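Local coordinates for protein ferritin light chain (Trichoplusia ni, PDB 1Z6O) that stores iron in a soluble, non-toxic form, its light chains joining heavy chains in a 24-subunit shell and probably facilitating nucleation of the ferrihydrite core, at residues A[39-44]-A[157-162]; A[49-54]-A[114-119]; A[73-78]-A[176-181]; A[182-187]-A[202-207]. All blocks are in the same frame, centred on the assembly; numbering follows the deposited sequence.

Contacts 1, 3 and 4 are buried, whereas contact 2 lies at the surface of the subunit, where a loop packs on helix 37-61. Contacts 1 and 2 share that helix; contacts 1, 3 and 4 all use helix 157-190, each at a different level. Chemistry follows place: contacts 1 and 3 are sparse meetings of leucine methyls with isoleucine or leucine tips and with a tyrosine edge (contact 1) or an imidazole carbon (contact 3), contact 2 stacks a tyrosine on an aspartate that is salt-bridged to arginine, and contact 4 has a leucine over the face of a phenylalanine and a carboxylate at its edge. Contacts 3 and 4 join through H181 and F204, and contacts 2 and 3 through Y116 and F76.

Contact 1: A[39-44]-A[157-162]; sequences TELQAY and PEIAQY. With CA (calcium ion), chain Z.
L41 and I159 extend toward each other from two helices and meet tip to tip, with L41 CD2 4.1 Å from I159 CD1. The approach is made by the outermost methyls alone, as expected where the nearest alpha carbons, L41 CA and I159 CA, stand 8.9 Å apart. The L41 branch is directed across the gap because its CG lies anti to the backbone N (chi1 -167°). Its other methyl serves a second partner: L41 CD1 comes to the edge of the Y162 ring, near the ring plane, 4.4 Å from CE2. The leucine thus forks, one methyl to an aliphatic tip and the other to an aromatic rim.

The phenol is held from helix 70-96, where D89 takes its hydroxyl in a hydrogen bond and H93 stacks on its ring. I90 of that helix touches both L41 and Y162, so the pair is bridged by a third helix. No hydrogen bond links the two segments.

Q161 points to the other side of its helix: its OE1 binds a calcium ion at 2.5 Å, and Q161 and E164 of this and two neighbouring subunits supply six oxygens in all. The inner face is therefore hydrophobic core, of the kind found in the ferritin four-helix bundle, and the outer face is a metal site where three subunits converge.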
loop_
_atom_site.group_PDB
_atom_site.type_symbol
_atom_site.label_atom_id
_atom_site.label_comp_id
_atom_site.label_asym_id
_atom_site.label_seq_id
_atom_site.Cartn_x
_atom_site.Cartn_y
_atom_site.Cartn_z
ATOM N N THR A 39 -54.311 23.500 8.148
ATOM C CA THR A 39 -54.143 24.838 7.596
ATOM C C THR A 39 -52.996 25.569 8.289
ATOM O O THR A 39 -52.287 26.352 7.651
ATOM C CB THR A 39 -55.451 25.677 7.708
ATOM O OG1 THR A 39 -55.899 25.676 9.062
ATOM C CG2 THR A 39 -56.548 25.077 6.824
ATOM N N GLU A 40 -52.800 25.326 9.583
ATOM C CA GLU A 40 -51.691 25.989 10.284
ATOM C C GLU A 40 -50.337 25.528 9.723
ATOM O O GLU A 40 -49.400 26.319 9.633
ATOM C CB GLU A 40 -51.734 25.694 11.789
ATOM C CG GLU A 40 -52.855 26.430 12.511
ATOM C CD GLU A 40 -52.698 27.944 12.447
ATOM O OE1 GLU A 40 -53.738 28.637 12.383
ATOM O OE2 GLU A 40 -51.545 28.445 12.471
ATOM N N LEU A 41 -50.231 24.255 9.351
ATOM C CA LEU A 41 -48.969 23.767 8.797
ATOM C C LEU A 41 -48.698 24.475 7.466
ATOM O O LEU A 41 -47.561 24.847 7.167
ATOM C CB LEU A 41 -49.021 22.250 8.603
ATOM C CG LEU A 41 -47.651 21.614 8.320
ATOM C CD1 LEU A 41 -46.724 21.833 9.533
ATOM C CD2 LEU A 41 -47.819 20.117 8.024
ATOM N N GLN A 42 -49.739 24.673 6.659
ATOM C CA GLN A 42 -49.563 25.384 5.394
ATOM C C GLN A 42 -49.117 26.822 5.661
ATOM O O GLN A 42 -48.229 27.340 4.980
ATOM C CB GLN A 42 -50.871 25.409 4.598
ATOM C CG GLN A 42 -51.297 24.043 4.069
ATOM C CD GLN A 42 -52.649 24.108 3.382
ATOM O OE1 GLN A 42 -52.889 24.991 2.574
ATOM N NE2 GLN A 42 -53.524 23.167 3.692
ATOM N N ALA A 43 -49.740 27.479 6.637
ATOM C CA ALA A 43 -49.361 28.857 6.962
ATOM C C ALA A 43 -47.935 28.915 7.537
ATOM O O ALA A 43 -47.271 29.946 7.460
ATOM C CB ALA A 43 -50.366 29.472 7.974
ATOM N N TYR A 44 -47.472 27.813 8.121
ATOM C CA TYR A 44 -46.120 27.766 8.693
ATOM C C TYR A 44 -45.089 27.731 7.553
ATOM O O TYR A 44 -44.007 28.311 7.669
ATOM C CB TYR A 44 -45.976 26.527 9.597
ATOM C CG TYR A 44 -44.821 26.597 10.592
ATOM C CD1 TYR A 44 -44.497 27.797 11.242
ATOM C CD2 TYR A 44 -44.117 25.448 10.946
ATOM C CE1 TYR A 44 -43.500 27.840 12.235
ATOM C CE2 TYR A 44 -43.117 25.479 11.932
ATOM C CZ TYR A 44 -42.819 26.676 12.572
ATOM O OH TYR A 44 -41.843 26.697 13.555
ATOM N N PRO A 157 -50.282 12.835 16.621
ATOM C CA PRO A 157 -48.909 12.784 17.124
ATOM C C PRO A 157 -47.859 12.720 16.020
ATOM O O PRO A 157 -46.673 12.885 16.295
ATOM C CB PRO A 157 -48.911 11.551 18.034
ATOM C CG PRO A 157 -49.940 10.657 17.403
ATOM C CD PRO A 157 -51.039 11.613 16.964
ATOM N N GLU A 158 -48.283 12.484 14.779
ATOM C CA GLU A 158 -47.320 12.454 13.674
ATOM C C GLU A 158 -46.861 13.897 13.453
ATOM O O GLU A 158 -45.665 14.164 13.319
ATOM C CB GLU A 158 -47.957 11.888 12.399
ATOM C CG GLU A 158 -46.930 11.527 11.303
ATOM C CD GLU A 158 -46.370 12.737 10.539
ATOM O OE1 GLU A 158 -45.175 12.686 10.160
ATOM O OE2 GLU A 158 -47.110 13.723 10.296
ATOM N N ILE A 159 -47.808 14.829 13.423
ATOM C CA ILE A 159 -47.455 16.245 13.271
ATOM C C ILE A 159 -46.660 16.697 14.504
ATOM O O ILE A 159 -45.679 17.435 14.390
ATOM C CB ILE A 159 -48.715 17.145 13.151
ATOM C CG1 ILE A 159 -49.450 16.853 11.836
ATOM C CG2 ILE A 159 -48.308 18.628 13.236
ATOM C CD1 ILE A 159 -48.586 17.050 10.570
ATOM N N ALA A 160 -47.078 16.259 15.689
ATOM C CA ALA A 160 -46.361 16.643 16.908
ATOM C C ALA A 160 -44.893 16.192 16.884
ATOM O O ALA A 160 -43.991 16.979 17.178
ATOM C CB ALA A 160 -47.070 16.067 18.144
ATOM N N GLN A 161 -44.652 14.930 16.529
ATOM C CA GLN A 161 -43.282 14.404 16.492
ATOM C C GLN A 161 -42.475 15.086 15.382
ATOM O O GLN A 161 -41.280 15.344 15.549
ATOM C CB GLN A 161 -43.298 12.878 16.287
ATOM C CG GLN A 161 -41.925 12.268 15.944
ATOM C CD GLN A 161 -40.968 12.092 17.138
ATOM O OE1 GLN A 161 -41.113 12.708 18.208
ATOM N NE2 GLN A 161 -39.963 11.247 16.938
ATOM N N TYR A 162 -43.118 15.366 14.250
ATOM C CA TYR A 162 -42.439 16.063 13.148
ATOM C C TYR A 162 -41.957 17.440 13.642
ATOM O O TYR A 162 -40.804 17.826 13.422
ATOM C CB TYR A 162 -43.407 16.238 11.967
ATOM C CG TYR A 162 -42.909 17.162 10.870
ATOM C CD1 TYR A 162 -41.726 16.892 10.178
ATOM C CD2 TYR A 162 -43.646 18.283 10.499
ATOM C CE1 TYR A 162 -41.290 17.732 9.129
ATOM C CE2 TYR A 162 -43.225 19.118 9.458
ATOM C CZ TYR A 162 -42.053 18.837 8.784
ATOM O OH TYR A 162 -41.654 19.674 7.769
HETATM CA CA CA Z . -41.048 13.055 20.713
#

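Contact 2: A[49-54]-A[114-119]; sequences LERSYD and KNYTAE
Y116 lays its ring flat against D54. Its CB passes the carboxylate, 3.7 Å from D54 OD2, and a chi1 of -176° carries the ring out from the loop backbone, sliding past the aspartate in the opposite direction and stacked on it. At the ring root, Y116 CG is 3.6 Å from D54 CG, the carboxylate and ring planes lying only 4° apart. D54 CB sits over the ring centre, a CH-pi contact of 3.5 Å to the centroid. Farther out, Y116 CE2 reaches D54 O at 3.3 Å, and the hydroxyl bonds to S58. R51 NH1 approaches Y116 CD1 obliquely at 3.9 Å while bridging to D54 OD2 at 2.9 Å; E135 takes its NH2. A leucine here would probably leave the S58 hydroxyl without this partner and D54 without its flat cover. The loop thus packs on helix 37-61, the hydroxyl end of Y116 also touching F76 of helix 70-96 and its side chain K128 of helix 122-148, while A118 and E119 bond to a ferritin heavy chain.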
loop_
_atom_site.group_PDB
_atom_site.type_symbol
_atom_site.label_atom_id
_atom_site.label_comp_id
_atom_site.label_asym_id
_atom_site.label_seq_id
_atom_site.Cartn_x
_atom_site.Cartn_y
_atom_site.Cartn_z
ATOM N N LEU A 49 -41.205 30.916 4.316
ATOM C CA LEU A 49 -40.892 31.460 2.994
ATOM C C LEU A 49 -40.657 32.969 3.082
ATOM O O LEU A 49 -39.671 33.494 2.556
ATOM C CB LEU A 49 -42.050 31.156 2.031
ATOM C CG LEU A 49 -41.954 31.729 0.611
ATOM C CD1 LEU A 49 -40.655 31.255 -0.069
ATOM C CD2 LEU A 49 -43.184 31.268 -0.186
ATOM N N GLU A 50 -41.567 33.666 3.751
ATOM C CA GLU A 50 -41.445 35.111 3.913
ATOM C C GLU A 50 -40.186 35.456 4.695
ATOM O O GLU A 50 -39.441 36.362 4.316
ATOM C CB GLU A 50 -42.678 35.672 4.646
ATOM C CG GLU A 50 -43.965 35.441 3.852
ATOM C CD GLU A 50 -45.242 35.723 4.645
ATOM O OE1 GLU A 50 -45.210 35.656 5.899
ATOM O OE2 GLU A 50 -46.286 35.985 4.001
ATOM N N ARG A 51 -39.941 34.749 5.792
ATOM C CA ARG A 51 -38.746 35.047 6.572
ATOM C C ARG A 51 -37.464 34.725 5.809
ATOM O O ARG A 51 -36.464 35.422 5.996
ATOM C CB ARG A 51 -38.744 34.292 7.910
ATOM C CG ARG A 51 -39.788 34.783 8.901
ATOM C CD ARG A 51 -39.651 36.280 9.193
ATOM N NE ARG A 51 -40.637 36.697 10.189
ATOM C CZ ARG A 51 -41.180 37.908 10.252
ATOM N NH1 ARG A 51 -40.836 38.842 9.372
ATOM N NH2 ARG A 51 -42.081 38.180 11.189
ATOM N N SER A 52 -37.471 33.692 4.955
ATOM C CA SER A 52 -36.242 33.385 4.223
ATOM C C SER A 52 -35.825 34.596 3.397
ATOM O O SER A 52 -34.643 34.941 3.350
ATOM C CB SER A 52 -36.381 32.144 3.311
ATOM O OG SER A 52 -37.210 32.379 2.186
ATOM N N TYR A 53 -36.785 35.250 2.752
ATOM C CA TYR A 53 -36.455 36.428 1.955
ATOM C C TYR A 53 -36.146 37.659 2.823
ATOM O O TYR A 53 -35.323 38.484 2.435
ATOM C CB TYR A 53 -37.560 36.693 0.907
ATOM C CG TYR A 53 -37.341 35.837 -0.332
ATOM C CD1 TYR A 53 -38.189 34.765 -0.649
ATOM C CD2 TYR A 53 -36.251 36.080 -1.168
ATOM C CE1 TYR A 53 -37.948 33.960 -1.779
ATOM C CE2 TYR A 53 -36.000 35.287 -2.286
ATOM C CZ TYR A 53 -36.847 34.237 -2.588
ATOM O OH TYR A 53 -36.587 33.492 -3.714
ATOM N N ASP A 54 -36.766 37.786 3.999
ATOM C CA ASP A 54 -36.424 38.907 4.895
ATOM C C ASP A 54 -34.946 38.756 5.311
ATOM O O ASP A 54 -34.175 39.715 5.303
ATOM C CB ASP A 54 -37.255 38.892 6.195
ATOM C CG ASP A 54 -38.710 39.278 5.981
ATOM O OD1 ASP A 54 -38.994 40.019 5.021
ATOM O OD2 ASP A 54 -39.566 38.851 6.790
ATOM N N LYS A 114 -45.864 43.753 12.075
ATOM C CA LYS A 114 -44.663 44.578 12.138
ATOM C C LYS A 114 -43.777 44.297 10.929
ATOM O O LYS A 114 -43.182 43.222 10.825
ATOM C CB LYS A 114 -43.896 44.292 13.430
ATOM N N ASN A 115 -43.697 45.260 10.017
ATOM C CA ASN A 115 -42.877 45.108 8.818
ATOM C C ASN A 115 -41.420 44.830 9.176
ATOM O O ASN A 115 -40.894 45.356 10.156
ATOM C CB ASN A 115 -42.945 46.371 7.952
ATOM C CG ASN A 115 -44.329 46.620 7.383
ATOM O OD1 ASN A 115 -44.916 45.748 6.739
ATOM N ND2 ASN A 115 -44.855 47.819 7.612
ATOM N N TYR A 116 -40.773 43.996 8.374
ATOM C CA TYR A 116 -39.373 43.657 8.592
ATOM C C TYR A 116 -38.538 44.639 7.776
ATOM O O TYR A 116 -38.702 44.724 6.566
ATOM C CB TYR A 116 -39.102 42.227 8.103
ATOM C CG TYR A 116 -37.695 41.723 8.369
ATOM C CD1 TYR A 116 -37.442 40.840 9.418
ATOM C CD2 TYR A 116 -36.623 42.114 7.555
ATOM C CE1 TYR A 116 -36.153 40.338 9.657
ATOM C CE2 TYR A 116 -35.322 41.623 7.783
ATOM C CZ TYR A 116 -35.101 40.732 8.834
ATOM O OH TYR A 116 -33.842 40.209 9.051
ATOM N N THR A 117 -37.660 45.396 8.422
ATOM C CA THR A 117 -36.811 46.330 7.683
ATOM C C THR A 117 -35.393 45.778 7.729
ATOM O O THR A 117 -34.911 45.376 8.786
ATOM C CB THR A 117 -36.822 47.746 8.294
ATOM O OG1 THR A 117 -36.100 47.746 9.524
ATOM C CG2 THR A 117 -38.245 48.198 8.560
ATOM N N ALA A 118 -34.727 45.758 6.582
ATOM C CA ALA A 118 -33.373 45.218 6.494
ATOM C C ALA A 118 -32.272 46.206 6.870
ATOM O O ALA A 118 -31.188 45.790 7.283
ATOM C CB ALA A 118 -33.127 44.679 5.082
ATOM N N GLU A 119 -32.537 47.505 6.733
ATOM C CA GLU A 119 -31.520 48.515 7.060
ATOM C C GLU A 119 -31.504 48.778 8.564
ATOM O O GLU A 119 -32.299 49.566 9.066
ATOM C CB GLU A 119 -31.801 49.831 6.310
ATOM C CG GLU A 119 -31.961 49.675 4.798
ATOM C CD GLU A 119 -33.387 49.329 4.362
ATOM O OE1 GLU A 119 -34.245 49.050 5.227
ATOM O OE2 GLU A 119 -33.650 49.329 3.140
#

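Contact 3: A[73-78]-A[176-181]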
loop_
_atom_site.group_PDB
_atom_site.type_symbol
_atom_site.label_atom_id
_atom_site.label_comp_id
_atom_site.label_asym_id
_atom_site.label_seq_id
_atom_site.Cartn_x
_atom_site.Cartn_y
_atom_site.Cartn_z
ATOM N N SER A 73 -23.439 39.258 7.818
ATOM C CA SER A 73 -24.034 38.840 6.562
ATOM C C SER A 73 -24.143 37.311 6.497
ATOM O O SER A 73 -25.163 36.759 6.072
ATOM C CB SER A 73 -23.196 39.397 5.395
ATOM O OG SER A 73 -23.852 39.153 4.178
ATOM N N LYS A 74 -23.096 36.624 6.943
ATOM C CA LYS A 74 -23.074 35.162 6.950
ATOM C C LYS A 74 -24.150 34.605 7.896
ATOM O O LYS A 74 -24.785 33.583 7.606
ATOM C CB LYS A 74 -21.694 34.678 7.404
ATOM C CG LYS A 74 -21.499 33.176 7.358
ATOM C CD LYS A 74 -20.087 32.811 7.827
ATOM C CE LYS A 74 -19.824 31.321 7.683
ATOM N NZ LYS A 74 -18.485 30.945 8.217
ATOM N N LEU A 75 -24.344 35.272 9.031
ATOM C CA LEU A 75 -25.351 34.847 10.003
ATOM C C LEU A 75 -26.736 34.882 9.346
ATOM O O LEU A 75 -27.509 33.921 9.437
ATOM C CB LEU A 75 -25.324 35.777 11.232
ATOM C CG LEU A 75 -26.311 35.497 12.382
ATOM C CD1 LEU A 75 -25.835 36.186 13.665
ATOM C CD2 LEU A 75 -27.694 36.012 12.016
ATOM N N PHE A 76 -27.049 35.987 8.676
ATOM C CA PHE A 76 -28.353 36.104 8.029
ATOM C C PHE A 76 -28.514 35.210 6.814
ATOM O O PHE A 76 -29.607 34.725 6.539
ATOM C CB PHE A 76 -28.639 37.556 7.652
ATOM C CG PHE A 76 -29.111 38.375 8.812
ATOM C CD1 PHE A 76 -28.262 39.283 9.440
ATOM C CD2 PHE A 76 -30.404 38.199 9.310
ATOM C CE1 PHE A 76 -28.695 40.010 10.560
ATOM C CE2 PHE A 76 -30.850 38.918 10.423
ATOM C CZ PHE A 76 -29.989 39.826 11.049
ATOM N N LYS A 77 -27.427 34.981 6.089
ATOM C CA LYS A 77 -27.496 34.116 4.920
ATOM C C LYS A 77 -27.826 32.689 5.375
ATOM O O LYS A 77 -28.599 31.967 4.731
ATOM C CB LYS A 77 -26.157 34.165 4.179
ATOM C CG LYS A 77 -26.033 33.184 3.027
ATOM C CD LYS A 77 -27.082 33.415 1.969
ATOM C CE LYS A 77 -26.810 32.502 0.776
ATOM N NZ LYS A 77 -27.978 32.433 -0.119
ATOM N N LYS A 78 -27.244 32.277 6.495
ATOM C CA LYS A 78 -27.517 30.942 7.021
ATOM C C LYS A 78 -28.986 30.840 7.466
ATOM O O LYS A 78 -29.651 29.836 7.200
ATOM C CB LYS A 78 -26.584 30.635 8.192
ATOM C CG LYS A 78 -26.820 29.266 8.809
ATOM C CD LYS A 78 -25.757 28.933 9.847
ATOM C CE LYS A 78 -25.992 27.551 10.444
ATOM N NZ LYS A 78 -24.963 27.202 11.465
ATOM N N ARG A 176 -31.123 30.828 21.883
ATOM C CA ARG A 176 -30.121 31.061 22.924
ATOM C C ARG A 176 -28.886 31.744 22.320
ATOM O O ARG A 176 -28.298 32.644 22.924
ATOM C CB ARG A 176 -29.717 29.735 23.582
ATOM C CG ARG A 176 -28.513 29.860 24.542
ATOM C CD ARG A 176 -28.775 30.863 25.690
ATOM N NE ARG A 176 -27.598 30.932 26.568
ATOM C CZ ARG A 176 -26.508 31.648 26.307
ATOM N NH1 ARG A 176 -26.439 32.386 25.198
ATOM N NH2 ARG A 176 -25.459 31.581 27.125
ATOM N N THR A 177 -28.490 31.312 21.129
ATOM C CA THR A 177 -27.326 31.910 20.463
ATOM C C THR A 177 -27.556 33.396 20.165
ATOM O O THR A 177 -26.707 34.242 20.474
ATOM C CB THR A 177 -27.010 31.169 19.145
ATOM O OG1 THR A 177 -26.638 29.823 19.455
ATOM C CG2 THR A 177 -25.854 31.848 18.390
ATOM N N LEU A 178 -28.705 33.713 19.575
ATOM C CA LEU A 178 -29.028 35.101 19.251
ATOM C C LEU A 178 -29.190 35.953 20.507
ATOM O O LEU A 178 -28.778 37.116 20.528
ATOM C CB LEU A 178 -30.304 35.164 18.395
ATOM C CG LEU A 178 -30.118 34.619 16.971
ATOM C CD1 LEU A 178 -31.480 34.473 16.275
ATOM C CD2 LEU A 178 -29.227 35.587 16.180
ATOM N N ALA A 179 -29.790 35.394 21.559
ATOM C CA ALA A 179 -29.949 36.156 22.802
ATOM C C ALA A 179 -28.556 36.486 23.354
ATOM O O ALA A 179 -28.322 37.587 23.860
ATOM C CB ALA A 179 -30.743 35.345 23.841
ATOM N N GLY A 180 -27.642 35.522 23.269
ATOM C CA GLY A 180 -26.283 35.754 23.746
ATOM C C GLY A 180 -25.618 36.871 22.945
ATOM O O GLY A 180 -24.911 37.707 23.513
ATOM N N HIS A 181 -25.831 36.894 21.629
ATOM C CA HIS A 181 -25.231 37.949 20.800
ATOM C C HIS A 181 -25.749 39.321 21.235
ATOM O O HIS A 181 -24.976 40.275 21.296
ATOM C CB HIS A 181 -25.552 37.771 19.300
ATOM C CG HIS A 181 -24.966 36.539 18.683
ATOM N ND1 HIS A 181 -23.888 35.874 19.224
ATOM C CD2 HIS A 181 -25.284 35.880 17.543
ATOM C CE1 HIS A 181 -23.564 34.856 18.444
ATOM N NE2 HIS A 181 -24.395 34.837 17.416
#
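L75 makes the whole of this contact from its side, and it does so with a single methyl. The apolar part is the approach of L75 CD1 to L178 CD2 at 4.3 Å, a light touch in keeping with nearest alpha carbons, L75 CA and L178 CA, 10.0 Å apart. Its reach comes from an extended chain, stretched away from the helix at both bonds (chi1 -180°, chi2 161° to CD1).

The aromatic part is closer. The same L75 CD1 lies 3.9 Å from H181 CD2, coming at the imidazole obliquely, and the other methyl, L75 CD2, sits above the centre of the F76 ring. One face of the H181 ring is backed by T177 O, 3.4 Å above its plane, and the ring meets F204 edge-to-face. L126 of helix 122-148 touches both L75 and H181.

Polar interactions stay at the margins, and none crosses between the segments. K74 bonds to Q209 O and K78 pairs with the C-terminal carboxylate of V212, while R176 bonds to S47 and N52 of a ferritin heavy chain. Helix 70-96 and helix 157-190 run antiparallel here, and the leucine tips and the imidazole between them, with helix 122-148 alongside, belong to the hydrophobic interior of the ferritin four-helix bundle.

Contact 4: A[182-187]-A[202-207]; sequences TSDLKK and YVFDEY
L185 and D184 receive the F204 ring in two different ways, one over a face and the other at an edge. The tightly packed part is centred on the leucine: L185 CD2 stands 3.9 Å from the ring centroid of F204, 14° off the ring normal, in a CH-pi contact displaced somewhat toward the rim. The two side chains cross at about a right angle, and L185 gives the contact more of its surface than D184 does, 39 against 29 Å². At F204 a chi1 of -170° swings the ring away from the backbone N and into the gap.

This is how the short C-terminal helix 197-211 of the ferritin fold is fastened to the long helix 157-190 at the end of the four-helix bundle, where E122, L123 and L126 of helix 122-148 still cover L185. An alanine in place of F204 would probably leave a gap between the two helices, with L185 CD2 left without a ring face and H181 without its edge-to-face partner.

D184, also buried, makes the edge contact: its OD2 lies near the ring plane, 3.8 Å from F204 CE1, with the carboxylate turned 74° to the ring. Its stronger tie is outward, where D184 OD1 forms a salt bridge with R53 of a ferritin heavy chain. The loose side is that of Y207, which is partly exposed and makes no contact with segment 182-187; it instead meets K184 and F180 of that heavy chain, by cation-pi and edge-to-face contacts respectively.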
loop_
_atom_site.group_PDB
_atom_site.type_symbol
_atom_site.label_atom_id
_atom_site.label_comp_id
_atom_site.label_asym_id
_atom_site.label_seq_id
_atom_site.Cartn_x
_atom_site.Cartn_y
_atom_site.Cartn_z
ATOM N N THR A 182 -27.048 39.440 21.525
ATOM C CA THR A 182 -27.559 40.745 21.938
ATOM C C THR A 182 -26.972 41.150 23.279
ATOM O O THR A 182 -26.730 42.335 23.504
ATOM C CB THR A 182 -29.122 40.811 22.017
ATOM O OG1 THR A 182 -29.599 39.986 23.088
ATOM C CG2 THR A 182 -29.735 40.355 20.709
ATOM N N SER A 183 -26.736 40.186 24.176
ATOM C CA SER A 183 -26.127 40.515 25.473
ATOM C C SER A 183 -24.707 41.036 25.268
ATOM O O SER A 183 -24.278 41.973 25.943
ATOM C CB SER A 183 -26.037 39.289 26.398
ATOM O OG SER A 183 -27.321 38.839 26.755
ATOM N N ASP A 184 -23.961 40.403 24.368
ATOM C CA ASP A 184 -22.597 40.853 24.111
ATOM C C ASP A 184 -22.587 42.284 23.579
ATOM O O ASP A 184 -21.798 43.106 24.038
ATOM C CB ASP A 184 -21.892 39.928 23.111
ATOM C CG ASP A 184 -21.535 38.561 23.726
ATOM O OD1 ASP A 184 -21.485 38.448 24.968
ATOM O OD2 ASP A 184 -21.288 37.599 22.968
ATOM N N LEU A 185 -23.460 42.583 22.616
ATOM C CA LEU A 185 -23.513 43.932 22.046
ATOM C C LEU A 185 -23.957 44.949 23.087
ATOM O O LEU A 185 -23.436 46.061 23.145
ATOM C CB LEU A 185 -24.468 43.991 20.852
ATOM C CG LEU A 185 -24.104 43.292 19.538
ATOM C CD1 LEU A 185 -24.485 44.220 18.397
ATOM C CD2 LEU A 185 -22.637 42.985 19.454
ATOM N N LYS A 186 -24.928 44.568 23.910
ATOM C CA LYS A 186 -25.405 45.459 24.961
ATOM C C LYS A 186 -24.232 45.869 25.861
ATOM O O LYS A 186 -24.100 47.037 26.233
ATOM C CB LYS A 186 -26.482 44.750 25.797
ATOM C CG LYS A 186 -26.866 45.481 27.078
ATOM C CD LYS A 186 -27.886 44.669 27.886
ATOM C CE LYS A 186 -28.067 45.261 29.280
ATOM N NZ LYS A 186 -29.154 44.586 30.050
ATOM N N LYS A 187 -23.376 44.914 26.213
ATOM C CA LYS A 187 -22.235 45.231 27.065
ATOM C C LYS A 187 -21.223 46.134 26.365
ATOM O O LYS A 187 -20.658 47.024 26.996
ATOM C CB LYS A 187 -21.551 43.948 27.547
ATOM C CG LYS A 187 -22.436 43.133 28.489
ATOM C CD LYS A 187 -21.779 41.831 28.929
ATOM C CE LYS A 187 -22.724 41.002 29.812
ATOM N NZ LYS A 187 -22.006 39.828 30.410
ATOM N N TYR A 202 -16.143 45.369 15.291
ATOM C CA TYR A 202 -15.231 44.756 14.328
ATOM C C TYR A 202 -14.809 43.367 14.839
ATOM O O TYR A 202 -14.866 42.367 14.113
ATOM C CB TYR A 202 -14.002 45.657 14.153
ATOM C CG TYR A 202 -12.871 45.027 13.370
ATOM C CD1 TYR A 202 -13.045 44.625 12.044
ATOM C CD2 TYR A 202 -11.616 44.860 13.948
ATOM C CE1 TYR A 202 -11.984 44.071 11.308
ATOM C CE2 TYR A 202 -10.553 44.316 13.222
ATOM C CZ TYR A 202 -10.744 43.926 11.907
ATOM O OH TYR A 202 -9.690 43.410 11.195
ATOM N N VAL A 203 -14.386 43.304 16.094
ATOM C CA VAL A 203 -13.967 42.031 16.683
ATOM C C VAL A 203 -15.133 41.032 16.720
ATOM O O VAL A 203 -14.966 39.839 16.435
ATOM C CB VAL A 203 -13.418 42.262 18.118
ATOM C CG1 VAL A 203 -13.262 40.929 18.865
ATOM C CG2 VAL A 203 -12.048 42.977 18.024
ATOM N N PHE A 204 -16.316 41.521 17.060
ATOM C CA PHE A 204 -17.488 40.650 17.123
ATOM C C PHE A 204 -17.824 40.109 15.730
ATOM O O PHE A 204 -18.150 38.927 15.580
ATOM C CB PHE A 204 -18.688 41.409 17.690
ATOM C CG PHE A 204 -19.860 40.518 17.997
ATOM C CD1 PHE A 204 -19.858 39.715 19.137
ATOM C CD2 PHE A 204 -20.939 40.439 17.117
ATOM C CE1 PHE A 204 -20.918 38.835 19.400
ATOM C CE2 PHE A 204 -22.004 39.562 17.368
ATOM C CZ PHE A 204 -21.990 38.761 18.509
ATOM N N ASP A 205 -17.751 40.960 14.707
ATOM C CA ASP A 205 -18.028 40.486 13.348
ATOM C C ASP A 205 -17.023 39.409 12.929
ATOM O O ASP A 205 -17.389 38.435 12.268
ATOM C CB ASP A 205 -17.989 41.631 12.332
ATOM C CG ASP A 205 -18.303 41.151 10.913
ATOM O OD1 ASP A 205 -17.365 40.883 10.128
ATOM O OD2 ASP A 205 -19.503 41.011 10.593
ATOM N N GLU A 206 -15.755 39.577 13.309
ATOM C CA GLU A 206 -14.734 38.581 12.969
ATOM C C GLU A 206 -15.058 37.267 13.683
ATOM O O GLU A 206 -14.877 36.177 13.134
ATOM C CB GLU A 206 -13.344 39.082 13.388
ATOM C CG GLU A 206 -12.841 40.270 12.552
ATOM C CD GLU A 206 -12.538 39.879 11.106
ATOM O OE1 GLU A 206 -11.822 38.875 10.904
ATOM O OE2 GLU A 206 -13.003 40.572 10.173
ATOM N N TYR A 207 -15.541 37.378 14.914
ATOM C CA TYR A 207 -15.933 36.207 15.699
ATOM C C TYR A 207 -17.095 35.476 14.995
ATOM O O TYR A 207 -17.106 34.243 14.915
ATOM C CB TYR A 207 -16.371 36.650 17.096
ATOM C CG TYR A 207 -17.064 35.574 17.899
ATOM C CD1 TYR A 207 -16.351 34.488 18.407
ATOM C CD2 TYR A 207 -18.434 35.656 18.175
ATOM C CE1 TYR A 207 -16.977 33.507 19.173
ATOM C CE2 TYR A 207 -19.074 34.677 18.946
ATOM C CZ TYR A 207 -18.333 33.609 19.440
ATOM O OH TYR A 207 -18.939 32.647 20.214
#